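Local coordinates for protein putative exotoxin (superantigen) (PDB 1TY0) that probably acts as a secreted streptococcal superantigen toxin that binds zinc and can use one common surface for T-cell receptor binding and for dimerization, at residues A[124-135]-A[190-201]. Residues are numbered along the deposited sequence; the frame is centred on the assembly and turned at random.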
loop_
_atom_site.group_PDB
_atom_site.type_symbol
_atom_site.label_atom_id
_atom_site.label_comp_id
_atom_site.label_asym_id
_atom_site.label_seq_id
_atom_site.Cartn_x
_atom_site.Cartn_y
_atom_site.Cartn_z
ATOM N N ILE A 124 -2.303 9.879 -15.868
ATOM C CA ILE A 124 -1.392 8.830 -16.313
ATOM C C ILE A 124 -0.335 9.525 -17.162
ATOM O O ILE A 124 -0.660 10.134 -18.178
ATOM C CB ILE A 124 -2.137 7.773 -17.152
ATOM C CG1 ILE A 124 -3.145 7.038 -16.261
ATOM C CG2 ILE A 124 -1.147 6.790 -17.770
ATOM C CD1 ILE A 124 -3.944 5.970 -16.978
ATOM N N ASP A 125 0.921 9.433 -16.732
ATOM C CA ASP A 125 2.035 10.083 -17.423
ATOM C C ASP A 125 2.759 9.255 -18.484
ATOM O O ASP A 125 3.571 9.790 -19.242
ATOM C CB ASP A 125 3.048 10.582 -16.391
ATOM C CG ASP A 125 2.526 11.759 -15.584
ATOM O OD1 ASP A 125 1.472 12.320 -15.953
ATOM O OD2 ASP A 125 3.175 12.130 -14.584
ATOM N N LYS A 126 2.484 7.959 -18.545
ATOM C CA LYS A 126 3.139 7.123 -19.543
ATOM C C LYS A 126 2.304 7.043 -20.822
ATOM O O LYS A 126 1.073 7.041 -20.773
ATOM C CB LYS A 126 3.417 5.721 -18.971
ATOM C CG LYS A 126 2.249 5.076 -18.249
ATOM C CD LYS A 126 2.599 3.671 -17.737
ATOM C CE LYS A 126 3.553 3.704 -16.547
ATOM N NZ LYS A 126 2.961 4.369 -15.347
ATOM N N PRO A 127 2.970 6.999 -21.991
ATOM C CA PRO A 127 2.312 6.924 -23.302
ATOM C C PRO A 127 1.641 5.582 -23.580
ATOM O O PRO A 127 0.743 5.486 -24.418
ATOM C CB PRO A 127 3.452 7.228 -24.271
ATOM C CG PRO A 127 4.636 6.631 -23.577
ATOM C CD PRO A 127 4.434 7.098 -22.151
ATOM N N ILE A 128 2.091 4.552 -22.870
ATOM C CA ILE A 128 1.546 3.204 -22.994
ATOM C C ILE A 128 1.285 2.788 -21.552
ATOM O O ILE A 128 2.197 2.819 -20.729
ATOM C CB ILE A 128 2.579 2.247 -23.621
ATOM C CG1 ILE A 128 2.978 2.752 -25.007
ATOM C CG2 ILE A 128 2.002 0.851 -23.735
ATOM C CD1 ILE A 128 4.111 1.971 -25.627
ATOM N N PHE A 129 0.050 2.416 -21.238
ATOM C CA PHE A 129 -0.282 2.045 -19.864
ATOM C C PHE A 129 -1.173 0.815 -19.760
ATOM O O PHE A 129 -1.856 0.437 -20.719
ATOM C CB PHE A 129 -0.953 3.236 -19.161
ATOM C CG PHE A 129 -2.257 3.658 -19.785
ATOM C CD1 PHE A 129 -3.446 3.043 -19.422
ATOM C CD2 PHE A 129 -2.289 4.658 -20.757
ATOM C CE1 PHE A 129 -4.661 3.410 -20.015
ATOM C CE2 PHE A 129 -3.492 5.032 -21.357
ATOM C CZ PHE A 129 -4.681 4.405 -20.985
ATOM N N THR A 130 -1.165 0.184 -18.592
ATOM C CA THR A 130 -1.990 -1.002 -18.386
ATOM C C THR A 130 -3.377 -0.602 -17.903
ATOM O O THR A 130 -3.559 0.449 -17.281
ATOM C CB THR A 130 -1.384 -1.953 -17.326
ATOM O OG1 THR A 130 -1.325 -1.286 -16.055
ATOM C CG2 THR A 130 0.015 -2.388 -17.739
ATOM N N ILE A 131 -4.360 -1.441 -18.199
ATOM C CA ILE A 131 -5.708 -1.186 -17.741
ATOM C C ILE A 131 -5.659 -1.273 -16.218
ATOM O O ILE A 131 -6.437 -0.625 -15.533
ATOM C CB ILE A 131 -6.697 -2.220 -18.323
ATOM C CG1 ILE A 131 -6.789 -2.008 -19.839
ATOM C CG2 ILE A 131 -8.077 -2.074 -17.666
ATOM C CD1 ILE A 131 -7.703 -2.975 -20.561
ATOM N N GLN A 132 -4.726 -2.062 -15.690
ATOM C CA GLN A 132 -4.588 -2.181 -14.243
ATOM C C GLN A 132 -4.347 -0.804 -13.623
ATOM O O GLN A 132 -4.952 -0.460 -12.614
ATOM C CB GLN A 132 -3.425 -3.118 -13.875
ATOM C CG GLN A 132 -3.174 -3.202 -12.365
ATOM C CD GLN A 132 -2.149 -4.273 -11.954
ATOM O OE1 GLN A 132 -1.949 -4.522 -10.762
ATOM N NE2 GLN A 132 -1.509 -4.909 -12.934
ATOM N N GLU A 133 -3.470 -0.012 -14.231
ATOM C CA GLU A 133 -3.187 1.316 -13.692
ATOM C C GLU A 133 -4.420 2.207 -13.785
ATOM O O GLU A 133 -4.771 2.912 -12.835
ATOM C CB GLU A 133 -2.030 1.978 -14.443
ATOM C CG GLU A 133 -1.704 3.367 -13.905
ATOM C CD GLU A 133 -0.485 3.995 -14.551
ATOM O OE1 GLU A 133 0.325 3.266 -15.168
ATOM O OE2 GLU A 133 -0.331 5.229 -14.426
ATOM N N PHE A 134 -5.078 2.177 -14.936
ATOM C CA PHE A 134 -6.272 2.992 -15.129
ATOM C C PHE A 134 -7.371 2.560 -14.155
ATOM O O PHE A 134 -8.012 3.395 -13.515
ATOM C CB PHE A 134 -6.767 2.855 -16.568
ATOM C CG PHE A 134 -7.740 3.921 -16.975
ATOM C CD1 PHE A 134 -9.061 3.873 -16.547
ATOM C CD2 PHE A 134 -7.331 4.985 -17.772
ATOM C CE1 PHE A 134 -9.964 4.870 -16.903
ATOM C CE2 PHE A 134 -8.227 5.986 -18.134
ATOM C CZ PHE A 134 -9.546 5.927 -17.696
ATOM N N ASP A 135 -7.571 1.249 -14.039
ATOM C CA ASP A 135 -8.597 0.692 -13.164
ATOM C C ASP A 135 -8.355 1.079 -11.706
ATOM O O ASP A 135 -9.260 1.546 -11.015
ATOM C CB ASP A 135 -8.625 -0.836 -13.332
ATOM C CG ASP A 135 -9.807 -1.489 -12.635
ATOM O OD1 ASP A 135 -10.839 -0.817 -12.437
ATOM O OD2 ASP A 135 -9.710 -2.693 -12.309
ATOM N N TYR A 190 -5.585 -9.008 -13.665
ATOM C CA TYR A 190 -4.541 -8.213 -14.296
ATOM C C TYR A 190 -3.423 -9.040 -14.915
ATOM O O TYR A 190 -2.514 -8.490 -15.523
ATOM C CB TYR A 190 -3.949 -7.198 -13.296
ATOM C CG TYR A 190 -4.971 -6.255 -12.686
ATOM C CD1 TYR A 190 -5.873 -5.560 -13.489
ATOM C CD2 TYR A 190 -5.025 -6.050 -11.302
ATOM C CE1 TYR A 190 -6.808 -4.685 -12.940
ATOM C CE2 TYR A 190 -5.963 -5.171 -10.736
ATOM C CZ TYR A 190 -6.850 -4.493 -11.567
ATOM O OH TYR A 190 -7.773 -3.625 -11.035
ATOM N N LYS A 191 -3.482 -10.359 -14.765
ATOM C CA LYS A 191 -2.448 -11.198 -15.354
ATOM C C LYS A 191 -2.487 -11.128 -16.878
ATOM O O LYS A 191 -1.511 -11.488 -17.535
ATOM C CB LYS A 191 -2.584 -12.650 -14.889
ATOM C CG LYS A 191 -2.231 -12.847 -13.430
ATOM C CD LYS A 191 -2.328 -14.307 -13.009
ATOM C CE LYS A 191 -1.405 -15.186 -13.833
ATOM N NZ LYS A 191 -1.338 -16.564 -13.262
ATOM N N ASP A 192 -3.599 -10.667 -17.452
ATOM C CA ASP A 192 -3.649 -10.558 -18.909
ATOM C C ASP A 192 -2.782 -9.400 -19.407
ATOM O O ASP A 192 -2.594 -9.234 -20.614
ATOM C CB ASP A 192 -5.087 -10.395 -19.426
ATOM C CG ASP A 192 -5.795 -9.182 -18.857
ATOM O OD1 ASP A 192 -5.120 -8.220 -18.445
ATOM O OD2 ASP A 192 -7.047 -9.189 -18.839
ATOM N N ASN A 193 -2.264 -8.608 -18.470
ATOM C CA ASN A 193 -1.391 -7.473 -18.784
ATOM C C ASN A 193 -1.987 -6.596 -19.882
ATOM O O ASN A 193 -1.253 -6.038 -20.696
ATOM C CB ASN A 193 -0.013 -7.985 -19.241
ATOM C CG ASN A 193 1.111 -6.976 -19.005
ATOM O OD1 ASN A 193 1.946 -6.740 -19.881
ATOM N ND2 ASN A 193 1.151 -6.401 -17.817
ATOM N N LYS A 194 -3.313 -6.478 -19.912
ATOM C CA LYS A 194 -3.964 -5.667 -20.942
ATOM C C LYS A 194 -3.394 -4.261 -20.951
ATOM O O LYS A 194 -3.334 -3.587 -19.923
ATOM C CB LYS A 194 -5.479 -5.632 -20.738
ATOM C CG LYS A 194 -6.187 -6.839 -21.319
ATOM C CD LYS A 194 -7.700 -6.659 -21.323
ATOM C CE LYS A 194 -8.376 -7.812 -22.046
ATOM N NZ LYS A 194 -9.859 -7.680 -22.053
ATOM N N THR A 195 -3.002 -3.822 -22.139
ATOM C CA THR A 195 -2.365 -2.532 -22.310
ATOM C C THR A 195 -3.038 -1.657 -23.364
ATOM O O THR A 195 -3.596 -2.158 -24.343
ATOM C CB THR A 195 -0.882 -2.765 -22.688
ATOM O OG1 THR A 195 -0.220 -3.429 -21.601
ATOM C CG2 THR A 195 -0.179 -1.469 -23.004
ATOM N N ILE A 196 -2.969 -0.347 -23.147
ATOM C CA ILE A 196 -3.551 0.631 -24.059
ATOM C C ILE A 196 -2.545 1.732 -24.359
ATOM O O ILE A 196 -1.814 2.172 -23.471
ATOM C CB ILE A 196 -4.786 1.318 -23.438
ATOM C CG1 ILE A 196 -5.870 0.288 -23.134
ATOM C CG2 ILE A 196 -5.315 2.394 -24.388
ATOM C CD1 ILE A 196 -7.083 0.877 -22.420
ATOM N N ASN A 197 -2.510 2.176 -25.613
ATOM C CA ASN A 197 -1.628 3.272 -25.997
ATOM C C ASN A 197 -2.480 4.526 -25.827
ATOM O O ASN A 197 -3.574 4.618 -26.383
ATOM C CB ASN A 197 -1.185 3.145 -27.458
ATOM C CG ASN A 197 -0.408 1.874 -27.726
ATOM O OD1 ASN A 197 0.563 1.567 -27.035
ATOM N ND2 ASN A 197 -0.825 1.130 -28.743
ATOM N N MET A 198 -1.989 5.487 -25.051
ATOM C CA MET A 198 -2.744 6.708 -24.799
ATOM C C MET A 198 -3.256 7.380 -26.071
ATOM O O MET A 198 -4.314 8.008 -26.064
ATOM C CB MET A 198 -1.894 7.699 -24.000
ATOM C CG MET A 198 -2.642 8.959 -23.580
ATOM S SD MET A 198 -4.088 8.625 -22.546
ATOM C CE MET A 198 -3.321 8.527 -20.921
ATOM N N LYS A 199 -2.513 7.245 -27.164
ATOM C CA LYS A 199 -2.919 7.873 -28.419
ATOM C C LYS A 199 -4.164 7.227 -29.018
ATOM O O LYS A 199 -4.844 7.838 -29.847
ATOM C CB LYS A 199 -1.773 7.837 -29.433
ATOM C CG LYS A 199 -1.336 6.446 -29.860
ATOM C CD LYS A 199 -0.255 6.538 -30.931
ATOM C CE LYS A 199 0.269 5.168 -31.332
ATOM N NZ LYS A 199 -0.809 4.262 -31.815
ATOM N N ASP A 200 -4.454 5.997 -28.600
ATOM C CA ASP A 200 -5.627 5.268 -29.083
ATOM C C ASP A 200 -6.793 5.439 -28.119
ATOM O O ASP A 200 -7.918 5.029 -28.408
ATOM C CB ASP A 200 -5.325 3.772 -29.229
ATOM C CG ASP A 200 -4.239 3.490 -30.243
ATOM O OD1 ASP A 200 -4.224 4.154 -31.302
ATOM O OD2 ASP A 200 -3.406 2.595 -29.987
ATOM N N PHE A 201 -6.513 6.042 -26.969
ATOM C CA PHE A 201 -7.528 6.269 -25.945
ATOM C C PHE A 201 -8.450 7.428 -26.313
ATOM O O PHE A 201 -7.986 8.533 -26.595
ATOM C CB PHE A 201 -6.849 6.563 -24.608
ATOM C CG PHE A 201 -7.806 6.877 -23.500
ATOM C CD1 PHE A 201 -8.574 5.874 -22.921
ATOM C CD2 PHE A 201 -7.948 8.181 -23.042
ATOM C CE1 PHE A 201 -9.473 6.166 -21.894
ATOM C CE2 PHE A 201 -8.844 8.484 -22.018
ATOM C CZ PHE A 201 -9.607 7.475 -21.443
HETATM O O HOH W 1 0.352 6.501 -27.106
HETATM O O HOH W 2 -3.934 -4.504 -17.254
HETATM O O HOH W 3 -1.937 -5.673 -15.742
#
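A two-stranded antiparallel sheet in the beta-grasp domain pairs Ile128-Thr130, just before helix 131-146, with Thr195-Asn197, just before strand 201-209. Phe129 and Ile196 form its hydrogen-bonded pair: Phe129 N donates to Ile196 O at 2.9 Å and Ile196 N to Phe129 O at 2.8 Å, both nearly straight. Further backbone bonds run from Met198 N to Pro127 O and from Ile131 N to Lys194 O, so pairing reaches the first turn of the helix, where Thr130 OG1 caps Glu133 N. A chi1 of 62° places Phe129 CG between its backbone N and carbonyl carbon, so that the ring leans over Ile196, whose CB makes a CH-pi contact 4.3 Å from the ring centroid. Met198, bent at chi2 and chi3, packs its methyl CE 3.5 Å from Phe129 CE2; its SD, oblique to the ring and 5.1 Å from the Phe129 centroid, adds a Met-aromatic contact. Ile124 CD1 covers the ring face opposite Ile196 O. On the face of Ile128, Thr130, Thr195 and Asn197, Ile128 CG2 and Thr195 CG2 are 3.3 Å apart, closer than usual van der Waals contact. The extended Gln132 side chain lies across the Tyr190 ring, CG 3.5 Å from the centroid; its amide still lies over the ring, OE1 accepting from Leu75 N and NE2 donating to Tyr88 O. Asp135 OD2, at the ring's edge and in its plane, accepts a very short 2.5 Å hydrogen bond from Tyr190 OH. Phe134 and Phe201 meet obliquely, planes at 49°. Strand 201-209 carries His203 and Asp205, which bind zinc in a structure of this protein, though none is bound to this chain. The pairing ties the central helix to the middle strand of the five-stranded mixed sheet, within the toxin family's beta-grasp fold.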